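Local coordinates for protein GphF Dehydratase 1 (Archangium violaceum, PDB 6MBF) that probably removes water from beta-hydroxyacyl intermediates as a dehydratase domain of the gephyronic acid polyketide synthase, with a likely role in olefin rearrangement, at residues L246-P251 with H260-R265; P142-E147 with G176-G181. One frame throughout, in Å; residues are numbered along the deposited sequence. Where two conformers were deposited one is given.

Contact 1 (L246-P251 with H260-R265)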
loop_
_atom_site.group_PDB
_atom_site.type_symbol
_atom_site.label_atom_id
_atom_site.label_comp_id
_atom_site.label_asym_id
_atom_site.label_seq_id
_atom_site.Cartn_x
_atom_site.Cartn_y
_atom_site.Cartn_z
ATOM N N LEU A 246 -10.044 4.620 -10.801
ATOM C CA LEU A 246 -9.516 5.650 -9.916
ATOM C C LEU A 246 -10.082 7.005 -10.309
ATOM O O LEU A 246 -10.395 7.247 -11.479
ATOM C CB LEU A 246 -7.976 5.696 -9.941
ATOM C CG LEU A 246 -7.314 6.256 -11.206
ATOM C CD1 LEU A 246 -7.118 7.778 -11.130
ATOM C CD2 LEU A 246 -5.984 5.606 -11.422
ATOM N N ARG A 247 -10.217 7.886 -9.320
ATOM C CA ARG A 247 -10.668 9.254 -9.566
ATOM C C ARG A 247 -9.812 10.217 -8.753
ATOM O O ARG A 247 -9.803 10.165 -7.520
ATOM C CB ARG A 247 -12.156 9.431 -9.227
ATOM C CG ARG A 247 -12.633 10.886 -9.373
ATOM C CD ARG A 247 -14.135 11.064 -9.069
ATOM N NE ARG A 247 -14.989 10.317 -9.989
ATOM C CZ ARG A 247 -15.883 9.397 -9.626
ATOM N NH1 ARG A 247 -16.057 9.089 -8.343
ATOM N NH2 ARG A 247 -16.611 8.782 -10.552
ATOM N N LEU A 248 -9.101 11.098 -9.445
ATOM C CA LEU A 248 -8.351 12.153 -8.785
ATOM C C LEU A 248 -9.281 13.301 -8.418
ATOM O O LEU A 248 -10.150 13.690 -9.203
ATOM C CB LEU A 248 -7.229 12.647 -9.702
ATOM C CG LEU A 248 -5.920 11.860 -9.600
ATOM C CD1 LEU A 248 -5.110 11.998 -10.881
ATOM C CD2 LEU A 248 -5.105 12.342 -8.398
ATOM N N HIS A 249 -9.103 13.835 -7.213
ATOM C CA HIS A 249 -9.829 15.019 -6.801
ATOM C C HIS A 249 -9.320 16.227 -7.587
ATOM O O HIS A 249 -8.212 16.201 -8.124
ATOM C CB HIS A 249 -9.661 15.243 -5.297
ATOM C CG HIS A 249 -10.348 14.217 -4.451
ATOM N ND1 HIS A 249 -10.640 14.427 -3.121
ATOM C CD2 HIS A 249 -10.807 12.978 -4.747
ATOM C CE1 HIS A 249 -11.244 13.360 -2.630
ATOM N NE2 HIS A 249 -11.360 12.465 -3.596
ATOM N N PRO A 250 -10.115 17.292 -7.680
ATOM C CA PRO A 250 -9.665 18.487 -8.403
ATOM C C PRO A 250 -8.394 19.046 -7.790
ATOM O O PRO A 250 -8.329 19.275 -6.573
ATOM C CB PRO A 250 -10.844 19.467 -8.253
ATOM C CG PRO A 250 -11.716 18.898 -7.193
ATOM C CD PRO A 250 -11.506 17.416 -7.217
ATOM N N PRO A 251 -7.358 19.250 -8.594
ATOM C CA PRO A 251 -6.096 19.770 -8.064
ATOM C C PRO A 251 -6.179 21.271 -7.831
ATOM O O PRO A 251 -7.007 21.974 -8.408
ATOM C CB PRO A 251 -5.078 19.444 -9.165
ATOM C CG PRO A 251 -5.851 18.779 -10.274
ATOM C CD PRO A 251 -7.301 19.045 -10.046
ATOM N N HIS A 260 -2.030 15.634 -3.941
ATOM C CA HIS A 260 -3.188 15.138 -4.669
ATOM C C HIS A 260 -3.968 14.215 -3.746
ATOM O O HIS A 260 -3.436 13.706 -2.752
ATOM C CB HIS A 260 -2.809 14.370 -5.940
ATOM C CG HIS A 260 -2.445 15.246 -7.092
ATOM N ND1 HIS A 260 -3.390 15.870 -7.874
ATOM C CD2 HIS A 260 -1.240 15.581 -7.613
ATOM C CE1 HIS A 260 -2.785 16.564 -8.822
ATOM N NE2 HIS A 260 -1.480 16.407 -8.685
ATOM N N THR A 261 -5.232 14.000 -4.092
ATOM C CA THR A 261 -6.088 13.045 -3.395
ATOM C C THR A 261 -6.799 12.196 -4.439
ATOM O O THR A 261 -7.147 12.694 -5.514
ATOM C CB THR A 261 -7.104 13.756 -2.482
ATOM O OG1 THR A 261 -6.417 14.606 -1.558
ATOM C CG2 THR A 261 -7.936 12.745 -1.688
ATOM N N ALA A 262 -6.989 10.908 -4.145
ATOM C CA ALA A 262 -7.645 10.017 -5.090
ATOM C C ALA A 262 -8.489 8.992 -4.346
ATOM O O ALA A 262 -8.176 8.606 -3.213
ATOM C CB ALA A 262 -6.624 9.295 -5.987
ATOM N N ASP A 263 -9.559 8.555 -5.007
ATOM C CA ASP A 263 -10.366 7.418 -4.592
ATOM C C ASP A 263 -10.180 6.288 -5.600
ATOM O O ASP A 263 -9.964 6.529 -6.790
ATOM C CB ASP A 263 -11.850 7.796 -4.504
ATOM C CG ASP A 263 -12.085 9.030 -3.668
ATOM O OD1 ASP A 263 -11.567 9.078 -2.536
ATOM O OD2 ASP A 263 -12.785 9.951 -4.146
ATOM N N LEU A 264 -10.250 5.049 -5.124
ATOM C CA LEU A 264 -10.045 3.905 -6.000
ATOM C C LEU A 264 -11.019 2.794 -5.649
ATOM O O LEU A 264 -11.430 2.644 -4.495
ATOM C CB LEU A 264 -8.611 3.353 -5.917
ATOM C CG LEU A 264 -7.449 4.284 -6.255
ATOM C CD1 LEU A 264 -6.986 5.040 -5.030
ATOM C CD2 LEU A 264 -6.297 3.455 -6.823
ATOM N N ARG A 265 -11.397 2.026 -6.668
ATOM C CA ARG A 265 -12.237 0.845 -6.520
ATOM C C ARG A 265 -11.590 -0.281 -7.310
ATOM O O ARG A 265 -11.299 -0.116 -8.500
ATOM C CB ARG A 265 -13.664 1.110 -7.019
ATOM C CG ARG A 265 -14.363 2.270 -6.308
ATOM C CD ARG A 265 -14.524 1.965 -4.838
ATOM N NE ARG A 265 -15.369 2.928 -4.133
ATOM C CZ ARG A 265 -14.920 3.907 -3.353
ATOM N NH1 ARG A 265 -13.616 4.091 -3.172
ATOM N NH2 ARG A 265 -15.789 4.705 -2.742
HETATM O O HOH W 1 -14.635 9.504 -6.022
HETATM O O HOH W 2 -5.971 15.679 -6.544
#

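Contact 2 (P142-E147 with G176-G181)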
loop_
_atom_site.group_PDB
_atom_site.type_symbol
_atom_site.label_atom_id
_atom_site.label_comp_id
_atom_site.label_asym_id
_atom_site.label_seq_id
_atom_site.Cartn_x
_atom_site.Cartn_y
_atom_site.Cartn_z
ATOM N N PRO A 142 -16.734 1.335 -14.488
ATOM C CA PRO A 142 -17.341 2.126 -15.565
ATOM C C PRO A 142 -16.827 1.707 -16.931
ATOM O O PRO A 142 -15.764 1.109 -17.074
ATOM C CB PRO A 142 -16.922 3.563 -15.234
ATOM C CG PRO A 142 -15.725 3.431 -14.385
ATOM C CD PRO A 142 -15.870 2.149 -13.614
ATOM N N ARG A 143 -17.620 2.024 -17.951
ATOM C CA ARG A 143 -17.192 1.878 -19.338
ATOM C C ARG A 143 -16.627 3.233 -19.731
ATOM O O ARG A 143 -17.335 4.107 -20.227
ATOM C CB ARG A 143 -18.353 1.433 -20.219
ATOM C CG ARG A 143 -19.515 0.797 -19.433
ATOM C CD ARG A 143 -20.345 -0.192 -20.289
ATOM N NE ARG A 143 -20.638 0.390 -21.591
ATOM C CZ ARG A 143 -21.519 -0.086 -22.470
ATOM N NH1 ARG A 143 -22.223 -1.191 -22.218
ATOM N NH2 ARG A 143 -21.687 0.548 -23.626
ATOM N N LEU A 144 -15.333 3.418 -19.464
ATOM C CA LEU A 144 -14.720 4.738 -19.543
ATOM C C LEU A 144 -14.518 5.203 -20.977
ATOM O O LEU A 144 -14.609 6.408 -21.251
ATOM C CB LEU A 144 -13.377 4.725 -18.806
ATOM C CG LEU A 144 -12.933 6.050 -18.189
ATOM C CD1 LEU A 144 -13.942 6.502 -17.149
ATOM C CD2 LEU A 144 -11.560 5.887 -17.568
ATOM N N ASP A 145 -14.236 4.279 -21.894
ATOM C CA ASP A 145 -13.874 4.630 -23.266
ATOM C C ASP A 145 -12.747 5.664 -23.262
ATOM O O ASP A 145 -12.849 6.750 -23.835
ATOM C CB ASP A 145 -15.097 5.129 -24.043
ATOM C CG ASP A 145 -14.811 5.331 -25.518
ATOM O OD1 ASP A 145 -13.851 4.716 -26.033
ATOM O OD2 ASP A 145 -15.546 6.114 -26.161
ATOM N N GLY A 146 -11.669 5.326 -22.561
ATOM C CA GLY A 146 -10.608 6.271 -22.310
ATOM C C GLY A 146 -9.547 6.267 -23.389
ATOM O O GLY A 146 -9.593 5.514 -24.362
ATOM N N GLU A 147 -8.578 7.150 -23.201
ATOM C CA GLU A 147 -7.395 7.213 -24.041
ATOM C C GLU A 147 -6.294 6.390 -23.389
ATOM O O GLU A 147 -6.033 6.536 -22.193
ATOM C CB GLU A 147 -6.959 8.667 -24.213
ATOM C CG GLU A 147 -5.659 8.867 -24.960
ATOM C CD GLU A 147 -5.136 10.286 -24.816
ATOM O OE1 GLU A 147 -4.112 10.480 -24.125
ATOM O OE2 GLU A 147 -5.763 11.210 -25.377
ATOM N N GLY A 176 -10.442 12.576 -18.550
ATOM C CA GLY A 176 -10.405 13.561 -17.477
ATOM C C GLY A 176 -9.466 13.123 -16.362
ATOM O O GLY A 176 -8.337 12.683 -16.606
ATOM N N ARG A 177 -9.931 13.243 -15.119
ATOM C CA ARG A 177 -9.168 12.833 -13.947
ATOM C C ARG A 177 -9.506 11.416 -13.496
ATOM O O ARG A 177 -9.194 11.047 -12.355
ATOM C CB ARG A 177 -9.405 13.800 -12.780
ATOM C CG ARG A 177 -8.974 15.230 -13.016
ATOM C CD ARG A 177 -8.940 15.994 -11.701
ATOM N NE ARG A 177 -10.255 16.102 -11.080
ATOM C CZ ARG A 177 -11.145 17.047 -11.379
ATOM N NH1 ARG A 177 -10.856 17.975 -12.291
ATOM N NH2 ARG A 177 -12.318 17.071 -10.763
ATOM N N GLU A 178 -10.135 10.622 -14.358
ATOM C CA GLU A 178 -10.476 9.243 -14.057
ATOM C C GLU A 178 -9.709 8.294 -14.962
ATOM O O GLU A 178 -9.264 8.652 -16.060
ATOM C CB GLU A 178 -11.983 9.006 -14.209
ATOM C CG GLU A 178 -12.810 9.858 -13.270
ATOM C CD GLU A 178 -14.279 9.455 -13.234
ATOM O OE1 GLU A 178 -14.597 8.304 -13.614
ATOM O OE2 GLU A 178 -15.110 10.297 -12.815
ATOM N N ALA A 179 -9.542 7.063 -14.480
ATOM C CA ALA A 179 -8.841 6.057 -15.260
ATOM C C ALA A 179 -9.338 4.680 -14.864
ATOM O O ALA A 179 -9.859 4.474 -13.766
ATOM C CB ALA A 179 -7.323 6.142 -15.071
ATOM N N ILE A 180 -9.164 3.731 -15.778
ATOM C CA ILE A 180 -9.319 2.316 -15.477
ATOM C C ILE A 180 -8.025 1.617 -15.857
ATOM O O ILE A 180 -7.510 1.804 -16.968
ATOM C CB ILE A 180 -10.520 1.690 -16.199
ATOM C CG1 ILE A 180 -11.815 2.249 -15.621
ATOM C CG2 ILE A 180 -10.486 0.171 -16.059
ATOM C CD1 ILE A 180 -12.998 1.812 -16.386
ATOM N N GLY A 181 -7.484 0.857 -14.919
ATOM C CA GLY A 181 -6.257 0.126 -15.134
ATOM C C GLY A 181 -6.511 -1.352 -14.929
ATOM O O GLY A 181 -7.420 -1.747 -14.196
#

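Contact 1 (L246-P251 with H260-R265)
R247 and D263 form a hydrogen-bonded pair near the turn end of a beta hairpin whose strands, 241-248 and 259-267, belong to the double hot-dog fold of polyketide synthase dehydratases. R247 N bonds to D263 O at 2.9 Å, D263 N returns a bond to R247 O, and H249 N reaches T261 O at 2.8 Å, extending the pairing just beyond the end of the first strand.

Apolar contacts lie on the face that carries L246, L248, A262 and L264. L246 CB rests on L264 CG at 4.0 Å, while CD2 of L248 settles against H260 CB at 3.9 Å; both L246 and L248 go on to pack against helix 200-214. Farther along, P251 CB touches H260 CE1 at 3.7 Å.

Polar side chains gather on the other face. With CG of H249 beside its own backbone N (chi1 -69°), the imidazole lies across T261, and T261 CG2 makes a CH-pi contact over one ring face, 3.6 Å from the centroid. The same ring donates from NE2 to D263 OD2 at 2.9 Å; the acceptor lies near the imidazole plane, but the donor stands above the carboxylate, the two planes being 62° apart. D263 OD1 is taken by A279 N, which should limit rotation of the carboxylate, and R247 NE is salt-bridged to E178.

Two waters bridge the segments. One joins R247 NH1 to D263 OD2; the other accepts from T261 N, donates to H249 O, and sits in the H260 ring plane, 2.9 Å from ND1, while NE2 of that ring bonds to E218.

Contact 2 (P142-E147 with G176-G181)
I180 meets P142 and L144 through CD1, the tip of its longer branch. CG1 stands beside the backbone N (chi1 -69°) and the chain runs on extended, which carries CD1 out to the loop: it lies 3.7 Å from P142 CG, the proline ring and the isoleucine branch lying alongside each other and running opposite ways, and 3.8 Å from L144 CB.

With CG swung roughly opposite the backbone N (chi1 -151°), L144 lays both methyls toward the strand. CD2 drops onto the backbone, 3.6 Å from A179 CA and 3.7 Å from I180 N, whereas CD1 comes within 4.0 Å of E178 OE1.

In this double hot-dog fold, the irregular segment leading into the short strand 147-148 lies against the face of strand 178-184 that carries E178 and I180. A179 points its CB the other way, against L172 and L246.

Neighbouring strands hold the partners in place. E178 runs at a slant to L144, its carboxylate engaged by other residues: OE1 accepts from H245 NE2 and OE2 is salt-bridged to R247; the same H245 is touched by the side chains of P142 and I180. On the loop side, L144 also packs on E173 and R175, D145 O accepts from R175 NH2, and G146 N donates to E173 OE2. E147 then joins R174 by backbone hydrogen bonding, where the loop merges with the sheet.

Contact 2 comes first along the chain: 142-147 meets 176-181 after an excursion of 28 residues that holds helix 151-158 and strand 169-175. The chain then passes through helix 200-214 and strand 224-234 before contact 1 closes the much shorter turn of the hairpin, with eight residues between 246-251 and 260-265. The two loops are in series, neither nested nor crossed. They become neighbours in space because strands 178-184 and 241-248 lie side by side, antiparallel. R247 NE meets E178 OE2 at 2.8 Å, and L248 N probably bonds to R177 O. Together they tie strand 259-267 through to the edge loop.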